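Local atomic coordinates of 3-methyladenine DNA glycosylase (Helicobacter pylori, PDB entry 1PU6), a protein that excises alkylated bases such as 3-methyladenine from DNA, a step that opens base excision repair. Residues D3-L8 and L186-N191; K79-V84 and Q92-L97; D150-L155 and F209-L214. One frame throughout, in Å; residues are numbered along the deposited sequence.

Interaction 1 of 3, residues D3-L8 and L186-N191; sequences DSFEIL and LALYEN
Leu8, on the first helix of the chain, faces Leu188 in the type I turn from Ala187 to Glu190; their CA atoms, 9.5 Å apart, are the nearest CA pair of the two segments. No hydrogen bond crosses the gap, and the two backbones hold their own shapes instead. On one side Asp3 is the N-cap of helix 4-12: its OD1 accepts from Glu6 N at 3.0 Å, the N-H pointing almost straight at the acceptor (160°). On the other, the turn lies inside a Schellman motif. There Asn191 N reaches Leu186 O at 3.1 Å and Glu190 N reaches Ala187 O at 2.9 Å, with Glu190 as the C-prime residue at positive phi. Leu186 O also accepts from Tyr189 N.

Between these frames the two leucine side chains run side by side, pointing opposite ways, Leu8 CD2 resting 3.8 Å from Leu188 CD1. Leu8 can extend this way because its CG stands anti to the backbone N (chi1 176°). Leu188 CD1 also lies 4.3 Å from Phe5 CE2, approaching the ring obliquely, so this one methyl touches both Phe5 and Leu8. Leu8's other methyl, CD1, lies 4.2 Å from Tyr189 OH, a van der Waals touch; the hydroxyl itself is hydrogen-bonded to the carboxylated lysine at position 205. Around the contact, Leu8 packs on Leu198 and Phe202 of helix 195-203, Phe5 on Ala185 of helix 182-187 and Ile7 on Phe156 of helix 151-159, while Ser4 OG bonds Phe174 O of helix 167-179; the N-terminal helix thus meets four later helices.

Interaction 2 of 3, residues K79-V84 and Q92-L97; sequences KLAECV and QKAKRL
The flat group that Leu80 meets is no ring but the peptide carbonyl of Ala94: CD2 of Leu80 comes within 3.6 Å of Ala94 O, a little out of the plane of the peptide. The contact joins two consecutive helices of the all-helical HhH-GPD fold, 77-83 and 90-108, which are linked by a short connection. Their segments run at 125°, between perpendicular and antiparallel, with axes 8.6 Å apart.

Such closeness rests on two alanines. Ala81 and Ala94 have the nearest CA atoms of the pair, 5.2 Å apart, and their CB methyls meet at 4.0 Å. Ala94 CB points at the other helix and sits against its backbone, 3.9 Å from Ala81 N. Leu80 lies alongside. With CG anti to the backbone N (chi1 -178°), it reaches across so that CG touches Ala94 CB while CD2 passes on toward the next turn, 4.1 Å from Leu97 CB. Leu97 in turn packs against Leu35, Val38 and Leu39, so the contact continues onto helix 31-39. Just past the end of its helix, Val84 closes the other flank: its CG2 faces Ala94 N at 4.4 Å.

All five touching residues are buried, and no hydrogen bond passes between the segments. Lys93 begins by pointing at the neighbouring helix, but its extended chain then leads away, and its NZ is bonded to three backbone carbonyl oxygens, those of Leu39, Gln41 and Ser87.

Interaction 3 of 3, residues D150-L155 and F209-L214; sequences DKYSYL and FSKQKL
Ser210 OG has two partners: a water that donates to it at 2.7 Å, and Ile206 O, one turn back along the chain, to which it is hydrogen-bonded. The same water donates its other hydrogen to Tyr152 O at 2.8 Å, so a single bridging molecule ties the backbone of helix 151-159 to a side chain of helix 207-215. No direct hydrogen bond links the segments, whose axes pass 10.5 Å apart and nearly at right angles (78°).

The Tyr152 ring fills this wide gap. Its CG lies anti to the carbonyl carbon (chi1 -70°), which sends the ring toward Ser210, and CD2 comes to 3.4 Å from Ser210 CB, an oblique approach that is tight for two carbons. Farther along, Leu214 brings its CD2 methyl to the ring edge, near the ring plane, 4.2 Å from Tyr152 CE2. At the far end the phenol oxygen meets the aliphatic part of Lys211, with Tyr152 OH 3.9 Å from Lys211 CE. The extended lysine crosses the tyrosine obliquely and continues to a salt bridge between its NZ and Glu46.

At the start of helix 151-159, Asp150 is the N-cap. Its OD2 takes Ser153 N at 2.8 Å from above the carboxylate plane and Ser153 OG at 2.6 Å nearly along the C-O bond, the two donors lying on opposite faces; two bonds hold this one oxygen. An aspartate capping the helix that follows the helix-hairpin-helix region is typical of HhH-GPD glycosylases, and Asp150 is probably the residue behind the D of that name.

In the fold
Every contact involves helices or the turns beside them, for the chain has no strands. Along the sequence, interaction 2 is local and is complete before interaction 3 begins. Interactions 1 and 3 are long-range, and their segments alternate, with 150-155 coming between the two halves of interaction 1 and 209-214 after both. Interactions 1 and 2 lie on opposite sides of the chain's centre, their centres about 39 Å apart; interaction 3 is about 20 Å from the first and about 27 Å from the second, centre to centre. Interaction 1 ties the N-terminal helix to residues 186-191, and interaction 3 the C-terminal helix to 151-159; both chain ends are thus packed against the later part of the chain, whereas interaction 2 joins sequence neighbours.

Interaction 1 of 3, residues D3-L8 and L186-N191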
loop_
_atom_site.group_PDB
_atom_site.type_symbol
_atom_site.label_atom_id
_atom_site.label_comp_id
_atom_site.label_asym_id
_atom_site.label_seq_id
_atom_site.Cartn_x
_atom_site.Cartn_y
_atom_site.Cartn_z
ATOM N N ASP A 3 -7.653 16.228 -15.742
ATOM C CA ASP A 3 -6.765 15.069 -15.760
ATOM C C ASP A 3 -6.186 14.937 -14.362
ATOM O O ASP A 3 -6.485 15.759 -13.479
ATOM C CB ASP A 3 -5.663 15.179 -16.819
ATOM C CG ASP A 3 -4.816 16.433 -16.687
ATOM O OD1 ASP A 3 -4.355 16.724 -15.569
ATOM O OD2 ASP A 3 -4.540 17.176 -17.666
ATOM N N SER A 4 -5.369 13.912 -14.146
ATOM C CA SER A 4 -4.914 13.617 -12.795
ATOM C C SER A 4 -3.882 14.631 -12.348
ATOM O O SER A 4 -3.669 14.768 -11.152
ATOM C CB SER A 4 -4.358 12.203 -12.692
ATOM O OG SER A 4 -3.119 12.081 -13.377
ATOM N N PHE A 5 -3.228 15.317 -13.294
ATOM C CA PHE A 5 -2.272 16.345 -12.880
ATOM C C PHE A 5 -3.001 17.533 -12.274
ATOM O O PHE A 5 -2.560 18.098 -11.265
ATOM C CB PHE A 5 -1.357 16.787 -14.050
ATOM C CG PHE A 5 -0.382 17.857 -13.664
ATOM C CD1 PHE A 5 -0.399 19.093 -14.303
ATOM C CD2 PHE A 5 0.514 17.651 -12.617
ATOM C CE1 PHE A 5 0.527 20.119 -13.907
ATOM C CE2 PHE A 5 1.407 18.650 -12.224
ATOM C CZ PHE A 5 1.417 19.865 -12.865
ATOM N N GLU A 6 -4.157 17.881 -12.838
ATOM C CA GLU A 6 -5.022 18.907 -12.198
ATOM C C GLU A 6 -5.495 18.540 -10.780
ATOM O O GLU A 6 -5.485 19.413 -9.870
ATOM C CB GLU A 6 -6.182 19.311 -13.092
ATOM C CG GLU A 6 -5.729 19.791 -14.474
ATOM C CD GLU A 6 -4.975 21.115 -14.418
ATOM O OE1 GLU A 6 -4.063 21.302 -15.256
ATOM O OE2 GLU A 6 -5.283 21.975 -13.537
ATOM N N ILE A 7 -5.842 17.262 -10.592
ATOM C CA ILE A 7 -6.292 16.758 -9.299
ATOM C C ILE A 7 -5.108 16.812 -8.318
ATOM O O ILE A 7 -5.289 17.241 -7.173
ATOM C CB ILE A 7 -6.852 15.312 -9.434
ATOM C CG1 ILE A 7 -8.145 15.337 -10.274
ATOM C CG2 ILE A 7 -7.091 14.655 -8.047
ATOM C CD1 ILE A 7 -8.656 13.967 -10.659
ATOM N N LEU A 8 -3.921 16.359 -8.761
ATOM C CA LEU A 8 -2.721 16.406 -7.910
ATOM C C LEU A 8 -2.456 17.841 -7.423
ATOM O O LEU A 8 -2.258 18.072 -6.202
ATOM C CB LEU A 8 -1.490 15.856 -8.626
ATOM C CG LEU A 8 -0.170 15.968 -7.826
ATOM C CD1 LEU A 8 -0.242 15.271 -6.430
ATOM C CD2 LEU A 8 1.019 15.360 -8.622
ATOM N N LEU A 186 7.033 16.862 -10.855
ATOM C CA LEU A 186 8.231 16.768 -10.007
ATOM C C LEU A 186 8.622 18.151 -9.425
ATOM O O LEU A 186 9.153 18.274 -8.283
ATOM C CB LEU A 186 9.407 16.179 -10.803
ATOM C CG LEU A 186 9.160 14.696 -11.158
ATOM C CD1 LEU A 186 10.281 14.233 -12.073
ATOM C CD2 LEU A 186 9.042 13.755 -9.948
ATOM N N ALA A 187 8.292 19.210 -10.175
ATOM C CA ALA A 187 8.590 20.570 -9.701
ATOM C C ALA A 187 7.706 21.009 -8.516
ATOM O O ALA A 187 8.100 21.940 -7.732
ATOM C CB ALA A 187 8.502 21.540 -10.894
ATOM N N LEU A 188 6.553 20.349 -8.323
ATOM C CA LEU A 188 5.721 20.580 -7.116
ATOM C C LEU A 188 6.500 20.308 -5.820
ATOM O O LEU A 188 6.144 20.853 -4.731
ATOM C CB LEU A 188 4.460 19.680 -7.103
ATOM C CG LEU A 188 3.387 19.919 -8.182
ATOM C CD1 LEU A 188 2.308 18.885 -8.017
ATOM C CD2 LEU A 188 2.798 21.350 -8.011
ATOM N N TYR A 189 7.545 19.481 -5.939
ATOM C CA TYR A 189 8.388 19.111 -4.816
ATOM C C TYR A 189 9.809 19.630 -4.994
ATOM O O TYR A 189 10.749 19.094 -4.385
ATOM C CB TYR A 189 8.381 17.568 -4.691
ATOM C CG TYR A 189 6.987 17.015 -4.447
ATOM C CD1 TYR A 189 6.434 16.929 -3.138
ATOM C CD2 TYR A 189 6.193 16.604 -5.531
ATOM C CE1 TYR A 189 5.116 16.393 -2.934
ATOM C CE2 TYR A 189 4.903 16.115 -5.345
ATOM C CZ TYR A 189 4.358 16.012 -4.045
ATOM O OH TYR A 189 3.061 15.522 -3.912
ATOM N N GLU A 190 9.955 20.652 -5.841
ATOM C CA GLU A 190 11.257 21.275 -6.114
ATOM C C GLU A 190 12.316 20.219 -6.519
ATOM O O GLU A 190 13.500 20.339 -6.184
ATOM C CB GLU A 190 11.687 22.147 -4.896
ATOM C CG GLU A 190 10.590 23.169 -4.547
ATOM C CD GLU A 190 10.948 24.182 -3.465
ATOM O OE1 GLU A 190 11.754 23.854 -2.574
ATOM O OE2 GLU A 190 10.398 25.321 -3.498
ATOM N N ASN A 191 11.878 19.220 -7.289
ATOM C CA ASN A 191 12.746 18.153 -7.807
ATOM C C ASN A 191 13.455 17.382 -6.685
ATOM O O ASN A 191 14.560 16.872 -6.908
ATOM C CB ASN A 191 13.782 18.709 -8.844
ATOM C CG ASN A 191 13.126 19.296 -10.076
ATOM O OD1 ASN A 191 11.940 19.074 -10.327
ATOM N ND2 ASN A 191 13.913 20.042 -10.885
#

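Interaction 2 of 3, residues K79-V84 and Q92-L97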
loop_
_atom_site.group_PDB
_atom_site.type_symbol
_atom_site.label_atom_id
_atom_site.label_comp_id
_atom_site.label_asym_id
_atom_site.label_seq_id
_atom_site.Cartn_x
_atom_site.Cartn_y
_atom_site.Cartn_z
ATOM N N LYS A 79 -1.215 -19.213 15.927
ATOM C CA LYS A 79 -0.589 -18.095 16.623
ATOM C C LYS A 79 -0.724 -16.790 15.810
ATOM O O LYS A 79 -1.030 -15.728 16.344
ATOM C CB LYS A 79 0.888 -18.409 16.833
ATOM C CG LYS A 79 1.672 -17.362 17.614
ATOM C CD LYS A 79 3.108 -17.873 17.805
ATOM C CE LYS A 79 3.938 -16.876 18.615
ATOM N NZ LYS A 79 5.355 -17.340 18.702
ATOM N N LEU A 80 -0.474 -16.883 14.503
ATOM C CA LEU A 80 -0.600 -15.733 13.643
ATOM C C LEU A 80 -2.063 -15.313 13.569
ATOM O O LEU A 80 -2.360 -14.097 13.656
ATOM C CB LEU A 80 -0.022 -16.006 12.224
ATOM C CG LEU A 80 -0.069 -14.843 11.248
ATOM C CD1 LEU A 80 0.736 -13.640 11.763
ATOM C CD2 LEU A 80 0.480 -15.275 9.870
ATOM N N ALA A 81 -2.962 -16.293 13.461
ATOM C CA ALA A 81 -4.393 -15.978 13.298
ATOM C C ALA A 81 -4.910 -15.220 14.529
ATOM O O ALA A 81 -5.661 -14.229 14.377
ATOM C CB ALA A 81 -5.221 -17.277 13.055
ATOM N N GLU A 82 -4.475 -15.630 15.721
ATOM C CA GLU A 82 -4.832 -14.920 16.959
ATOM C C GLU A 82 -4.330 -13.484 16.964
ATOM O O GLU A 82 -5.113 -12.549 17.309
ATOM C CB GLU A 82 -4.342 -15.690 18.197
ATOM N N CYS A 83 -3.069 -13.255 16.541
ATOM C CA CYS A 83 -2.538 -11.890 16.491
ATOM C C CYS A 83 -3.266 -10.976 15.520
ATOM O O CYS A 83 -3.414 -9.784 15.772
ATOM C CB CYS A 83 -1.055 -11.890 16.089
ATOM S SG CYS A 83 -0.005 -12.419 17.432
ATOM N N VAL A 84 -3.717 -11.521 14.393
ATOM C CA VAL A 84 -4.334 -10.660 13.375
ATOM C C VAL A 84 -5.873 -10.571 13.494
ATOM O O VAL A 84 -6.531 -10.043 12.618
ATOM C CB VAL A 84 -3.797 -10.969 11.921
ATOM C CG1 VAL A 84 -2.214 -10.865 11.891
ATOM C CG2 VAL A 84 -4.277 -12.375 11.381
ATOM N N GLN A 92 -8.198 -16.477 6.832
ATOM C CA GLN A 92 -7.736 -16.300 5.419
ATOM C C GLN A 92 -6.434 -15.469 5.407
ATOM O O GLN A 92 -5.493 -15.762 4.620
ATOM C CB GLN A 92 -8.756 -15.559 4.607
ATOM C CG GLN A 92 -9.948 -16.488 4.286
ATOM C CD GLN A 92 -11.107 -15.711 3.723
ATOM O OE1 GLN A 92 -11.246 -15.639 2.476
ATOM N NE2 GLN A 92 -11.966 -15.135 4.605
ATOM N N LYS A 93 -6.382 -14.398 6.201
ATOM C CA LYS A 93 -5.210 -13.495 6.163
ATOM C C LYS A 93 -3.952 -14.121 6.749
ATOM O O LYS A 93 -2.864 -13.921 6.224
ATOM C CB LYS A 93 -5.546 -12.179 6.841
ATOM C CG LYS A 93 -6.378 -11.337 5.882
ATOM C CD LYS A 93 -6.827 -10.076 6.572
ATOM C CE LYS A 93 -7.602 -9.175 5.629
ATOM N NZ LYS A 93 -8.223 -7.981 6.385
ATOM N N ALA A 94 -4.107 -14.923 7.810
ATOM C CA ALA A 94 -2.945 -15.658 8.319
ATOM C C ALA A 94 -2.380 -16.578 7.243
ATOM O O ALA A 94 -1.161 -16.572 6.990
ATOM C CB ALA A 94 -3.304 -16.463 9.618
ATOM N N LYS A 95 -3.231 -17.374 6.597
ATOM C CA LYS A 95 -2.720 -18.263 5.564
ATOM C C LYS A 95 -2.074 -17.461 4.365
ATOM O O LYS A 95 -1.027 -17.832 3.827
ATOM C CB LYS A 95 -3.844 -19.168 5.027
ATOM C CG LYS A 95 -3.342 -20.034 3.820
ATOM C CD LYS A 95 -4.284 -21.189 3.575
ATOM C CE LYS A 95 -3.911 -21.936 2.293
ATOM N NZ LYS A 95 -2.565 -22.643 2.370
ATOM N N ARG A 96 -2.724 -16.383 3.985
ATOM C CA ARG A 96 -2.223 -15.580 2.858
ATOM C C ARG A 96 -0.810 -15.030 3.174
ATOM O O ARG A 96 0.074 -15.053 2.300
ATOM C CB ARG A 96 -3.140 -14.387 2.675
ATOM C CG ARG A 96 -2.894 -13.638 1.433
ATOM C CD ARG A 96 -4.010 -12.557 1.255
ATOM N NE ARG A 96 -5.360 -13.176 1.405
ATOM C CZ ARG A 96 -6.450 -12.512 1.772
ATOM N NH1 ARG A 96 -6.387 -11.226 2.053
ATOM N NH2 ARG A 96 -7.637 -13.140 1.826
ATOM N N LEU A 97 -0.611 -14.524 4.413
ATOM C CA LEU A 97 0.743 -14.041 4.840
ATOM C C LEU A 97 1.810 -15.130 4.886
ATOM O O LEU A 97 2.957 -14.938 4.467
ATOM C CB LEU A 97 0.670 -13.364 6.229
ATOM C CG LEU A 97 0.013 -12.004 6.179
ATOM C CD1 LEU A 97 -0.180 -11.511 7.638
ATOM C CD2 LEU A 97 0.784 -10.994 5.309
#

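Interaction 3 of 3, residues D150-L155 and F209-L214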
loop_
_atom_site.group_PDB
_atom_site.type_symbol
_atom_site.label_atom_id
_atom_site.label_comp_id
_atom_site.label_asym_id
_atom_site.label_seq_id
_atom_site.Cartn_x
_atom_site.Cartn_y
_atom_site.Cartn_z
ATOM N N ASP A 150 -8.323 2.475 -5.396
ATOM C CA ASP A 150 -9.173 1.785 -4.377
ATOM C C ASP A 150 -10.592 2.386 -4.466
ATOM O O ASP A 150 -10.836 3.266 -5.292
ATOM C CB ASP A 150 -8.615 2.025 -2.945
ATOM C CG ASP A 150 -8.409 3.499 -2.617
ATOM O OD1 ASP A 150 -7.968 3.795 -1.476
ATOM O OD2 ASP A 150 -8.666 4.435 -3.414
ATOM N N LYS A 151 -11.512 1.905 -3.621
ATOM C CA LYS A 151 -12.885 2.418 -3.588
ATOM C C LYS A 151 -12.886 3.941 -3.329
ATOM O O LYS A 151 -13.657 4.686 -3.955
ATOM C CB LYS A 151 -13.732 1.707 -2.516
ATOM C CG LYS A 151 -15.236 2.038 -2.646
ATOM N N TYR A 152 -12.000 4.428 -2.452
ATOM C CA TYR A 152 -11.969 5.875 -2.212
ATOM C C TYR A 152 -11.690 6.638 -3.503
ATOM O O TYR A 152 -12.313 7.652 -3.764
ATOM C CB TYR A 152 -10.923 6.255 -1.191
ATOM C CG TYR A 152 -11.175 5.864 0.240
ATOM C CD1 TYR A 152 -10.178 5.224 0.977
ATOM C CD2 TYR A 152 -12.368 6.170 0.879
ATOM C CE1 TYR A 152 -10.356 4.886 2.329
ATOM C CE2 TYR A 152 -12.562 5.831 2.222
ATOM C CZ TYR A 152 -11.535 5.194 2.942
ATOM O OH TYR A 152 -11.710 4.827 4.267
ATOM N N SER A 153 -10.720 6.161 -4.306
ATOM C CA SER A 153 -10.307 6.878 -5.526
ATOM C C SER A 153 -11.455 6.860 -6.518
ATOM O O SER A 153 -11.681 7.835 -7.245
ATOM C CB SER A 153 -9.089 6.181 -6.192
ATOM O OG SER A 153 -8.014 6.170 -5.272
ATOM N N TYR A 154 -12.103 5.700 -6.642
ATOM C CA TYR A 154 -13.266 5.578 -7.508
ATOM C C TYR A 154 -14.345 6.599 -7.156
ATOM O O TYR A 154 -14.857 7.270 -8.047
ATOM C CB TYR A 154 -13.834 4.139 -7.440
ATOM C CG TYR A 154 -15.135 4.004 -8.162
ATOM C CD1 TYR A 154 -15.204 3.967 -9.555
ATOM C CD2 TYR A 154 -16.316 3.936 -7.431
ATOM C CE1 TYR A 154 -16.453 3.858 -10.195
ATOM C CE2 TYR A 154 -17.515 3.815 -8.026
ATOM C CZ TYR A 154 -17.602 3.792 -9.410
ATOM O OH TYR A 154 -18.857 3.693 -9.942
ATOM N N LEU A 155 -14.719 6.666 -5.882
ATOM C CA LEU A 155 -15.806 7.535 -5.428
ATOM C C LEU A 155 -15.417 8.978 -5.548
ATOM O O LEU A 155 -16.275 9.798 -5.903
ATOM C CB LEU A 155 -16.174 7.241 -3.954
ATOM C CG LEU A 155 -16.876 5.890 -3.703
ATOM C CD1 LEU A 155 -17.011 5.626 -2.219
ATOM C CD2 LEU A 155 -18.261 5.844 -4.391
ATOM N N PHE A 209 -8.264 12.878 2.213
ATOM C CA PHE A 209 -9.427 13.672 1.803
ATOM C C PHE A 209 -10.732 12.883 2.037
ATOM O O PHE A 209 -11.708 13.428 2.607
ATOM C CB PHE A 209 -9.237 14.139 0.346
ATOM C CG PHE A 209 -10.369 14.927 -0.179
ATOM C CD1 PHE A 209 -11.553 14.307 -0.638
ATOM C CD2 PHE A 209 -10.251 16.307 -0.238
ATOM C CE1 PHE A 209 -12.604 15.077 -1.111
ATOM C CE2 PHE A 209 -11.276 17.090 -0.727
ATOM C CZ PHE A 209 -12.466 16.475 -1.169
ATOM N N SER A 210 -10.733 11.604 1.660
ATOM C CA SER A 210 -11.959 10.787 1.752
ATOM C C SER A 210 -12.372 10.426 3.188
ATOM O O SER A 210 -13.587 10.417 3.524
ATOM C CB SER A 210 -11.785 9.542 0.884
ATOM O OG SER A 210 -11.480 9.933 -0.438
ATOM N N LYS A 211 -11.399 10.140 4.053
ATOM C CA LYS A 211 -11.702 9.785 5.469
ATOM C C LYS A 211 -12.279 10.942 6.218
ATOM O O LYS A 211 -13.173 10.762 7.079
ATOM C CB LYS A 211 -10.452 9.339 6.227
ATOM C CG LYS A 211 -9.992 8.010 5.781
ATOM C CD LYS A 211 -8.894 7.491 6.659
ATOM C CE LYS A 211 -8.844 5.982 6.574
ATOM N NZ LYS A 211 -7.629 5.498 7.295
ATOM N N GLN A 212 -11.761 12.130 5.942
ATOM C CA GLN A 212 -12.306 13.346 6.558
ATOM C C GLN A 212 -13.708 13.668 6.065
ATOM O O GLN A 212 -14.579 14.102 6.845
ATOM C CB GLN A 212 -11.400 14.531 6.263
ATOM C CG GLN A 212 -10.140 14.482 7.087
ATOM C CD GLN A 212 -9.147 15.565 6.715
ATOM O OE1 GLN A 212 -7.944 15.291 6.582
ATOM N NE2 GLN A 212 -9.636 16.792 6.541
ATOM N N LYS A 213 -13.932 13.501 4.763
ATOM C CA LYS A 213 -15.268 13.719 4.220
ATOM C C LYS A 213 -16.279 12.883 5.036
ATOM O O LYS A 213 -17.365 13.362 5.356
ATOM C CB LYS A 213 -15.318 13.380 2.731
ATOM C CG LYS A 213 -16.402 14.150 1.958
ATOM C CD LYS A 213 -15.826 15.155 0.957
ATOM C CE LYS A 213 -16.929 15.827 0.080
ATOM N NZ LYS A 213 -16.711 15.635 -1.425
ATOM N N LEU A 214 -15.900 11.655 5.396
ATOM C CA LEU A 214 -16.813 10.755 6.144
ATOM C C LEU A 214 -17.015 11.123 7.632
ATOM O O LEU A 214 -18.168 11.188 8.099
ATOM C CB LEU A 214 -16.405 9.279 5.963
ATOM C CG LEU A 214 -16.933 8.507 4.722
ATOM C CD1 LEU A 214 -17.788 9.343 3.710
ATOM C CD2 LEU A 214 -15.807 7.769 3.995
HETATM O O HOH W 1 -13.698 9.172 -1.836
#